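Local coordinates for uncharacterized protein (PDB 3KSV) that is of uncertain function but belongs to the histidine triad (HIT) family, binds a zinc ion, and probably acts on nucleotide substrates through a histidine nucleophile, at residues A[56-59]-A[60-63]. Numbering follows the deposited sequence.
Sequences ASCL and HELG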
ATOM      1  N   ALA A  56      -0.953 -11.560 -10.787  1.00 26.51           N
ATOM      2  CA  ALA A  56      -1.777 -11.820  -9.595  1.00 26.46           C
ATOM      3  C   ALA A  56      -2.922 -10.823  -9.642  1.00 26.63           C
ATOM      4  O   ALA A  56      -2.689  -9.631  -9.782  1.00 26.74           O
ATOM      5  CB  ALA A  56      -0.970 -11.630  -8.339  1.00 26.18           C
ATOM      6  N   SER A  57      -4.156 -11.292  -9.564  1.00 26.45           N
ATOM      7  CA  SER A  57      -5.293 -10.369  -9.599  1.00 27.16           C
ATOM      8  C   SER A  57      -5.467  -9.556  -8.279  1.00 26.48           C
ATOM      9  O   SER A  57      -5.873  -8.384  -8.311  1.00 25.82           O
ATOM     10  CB  SER A  57      -6.570 -11.130  -9.966  1.00 28.08           C
ATOM     11  OG  SER A  57      -7.725 -10.379  -9.620  1.00 32.68           O
ATOM     12  N   CYS A  58      -5.156 -10.183  -7.141  1.00 25.77           N
ATOM     13  CA  CYS A  58      -5.238  -9.541  -5.820  1.00 25.49           C
ATOM     14  C   CYS A  58      -3.943  -9.822  -5.026  1.00 23.72           C
ATOM     15  O   CYS A  58      -3.186 -10.747  -5.338  1.00 22.54           O
ATOM     16  CB  CYS A  58      -6.465 -10.036  -5.026  1.00 26.48           C
ATOM     17  SG  CYS A  58      -8.095 -10.024  -5.909  1.00 31.72           S
ATOM     18  N   LEU A  59      -3.699  -9.020  -3.995  1.00 22.08           N
ATOM     19  CA  LEU A  59      -2.439  -9.072  -3.271  1.00 21.15           C
ATOM     20  C   LEU A  59      -2.231 -10.418  -2.605  1.00 20.60           C
ATOM     21  O   LEU A  59      -1.090 -10.893  -2.501  1.00 20.61           O
ATOM     22  CB  LEU A  59      -2.359  -7.939  -2.230  1.00 20.13           C
ATOM     23  CG  LEU A  59      -0.994  -7.739  -1.568  1.00 20.09           C
ATOM     24  CD1 LEU A  59       0.080  -7.440  -2.603  1.00 20.29           C
ATOM     25  CD2 LEU A  59      -1.047  -6.614  -0.500  1.00 19.54           C
ATOM     26  N   HIS A  60      -3.331 -11.042  -2.189  1.00 20.43           N
ATOM     27  CA  HIS A  60      -3.273 -12.344  -1.513  1.00 21.15           C
ATOM     28  C   HIS A  60      -2.895 -13.486  -2.446  1.00 22.23           C
ATOM     29  O   HIS A  60      -2.636 -14.586  -1.977  1.00 22.29           O
ATOM     30  CB  HIS A  60      -4.576 -12.671  -0.742  1.00 20.73           C
ATOM     31  CG  HIS A  60      -5.810 -12.761  -1.587  1.00 19.67           C
ATOM     32  ND1 HIS A  60      -6.289 -13.961  -2.085  1.00 23.25           N
ATOM     33  CD2 HIS A  60      -6.697 -11.815  -1.976  1.00 17.25           C
ATOM     34  CE1 HIS A  60      -7.386 -13.737  -2.791  1.00 21.55           C
ATOM     35  NE2 HIS A  60      -7.657 -12.441  -2.734  1.00 22.71           N
ATOM     36  N   GLU A  61      -2.853 -13.219  -3.753  1.00 22.85           N
ATOM     37  CA  GLU A  61      -2.447 -14.230  -4.717  1.00 24.08           C
ATOM     38  C   GLU A  61      -0.970 -14.110  -5.069  1.00 24.75           C
ATOM     39  O   GLU A  61      -0.430 -14.951  -5.784  1.00 24.98           O
ATOM     40  CB  GLU A  61      -3.310 -14.122  -5.970  1.00 24.36           C
ATOM     41  CG  GLU A  61      -4.746 -14.607  -5.762  1.00 26.21           C
ATOM     42  CD  GLU A  61      -5.582 -14.555  -7.040  1.00 30.59           C
ATOM     43  OE1 GLU A  61      -5.777 -13.431  -7.558  1.00 33.79           O
ATOM     44  OE2 GLU A  61      -6.044 -15.627  -7.521  1.00 33.32           O
ATOM     45  N   LEU A  62      -0.316 -13.074  -4.544  1.00 24.82           N
ATOM     46  CA  LEU A  62       1.075 -12.776  -4.880  1.00 25.22           C
ATOM     47  C   LEU A  62       2.012 -13.714  -4.105  1.00 25.19           C
ATOM     48  O   LEU A  62       1.763 -14.000  -2.931  1.00 25.15           O
ATOM     49  CB  LEU A  62       1.368 -11.309  -4.516  1.00 25.65           C
ATOM     50  CG  LEU A  62       2.538 -10.571  -5.161  1.00 25.92           C
ATOM     51  CD1 LEU A  62       2.446 -10.614  -6.677  1.00 26.88           C
ATOM     52  CD2 LEU A  62       2.579  -9.147  -4.643  1.00 24.75           C
ATOM     53  N   GLY A  63       3.075 -14.193  -4.749  1.00 24.76           N
ATOM     54  CA  GLY A  63       4.066 -15.035  -4.077  1.00 24.86           C
ATOM     55  C   GLY A  63       4.874 -14.270  -3.039  1.00 24.99           C
ATOM     56  O   GLY A  63       5.052 -13.069  -3.152  1.00 25.08           O
TER
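The imidazole of His-60 meets Cys-58 obliquely: the CB of Cys-58 comes close to the ring, and SG of Cys-58 lies 4.9 Å from the centroid of the His-60 ring. Glu-61 supplies the other flat group, a carboxylate that an extended side chain carries back to the amides of Ser-57 and Cys-58. The setting is a 3-10 turn in the HIT fold, in the loop that joins strand 48-52 to helix 64-82, and it illustrates how a short linker can be held by both backbone and side-chain bonds. Two successive i to i+3 bonds define the turn: Glu-61 N gives its hydrogen to Cys-58 O at 3.0 Å, and Leu-62 N reaches Leu-59 O at 3.1 Å. The carboxylate adds a looser grip. With CG of Glu-61 beside its backbone N (chi1 -72°) and the chain extended beyond it, OE1 accepts weak bonds from Ser-57 N (3.4 Å) and Cys-58 N (3.3 Å). The buried side pairs Leu-59 with Leu-62, while Ala-56, bonded through its backbone to Val-107 next to zinc ligand His-106, ties the turn to the metal-site region. Tyr-90 of the second subunit bonds to His-60 N through its hydroxyl, so the turn also belongs to the dimer interface. Within the turn itself, the two methyls of Leu-62 meet separate partners: CD2 lies 3.6 Å from CD1 of Leu-59, and CD1 lies 3.9 Å from CB of Ala-56.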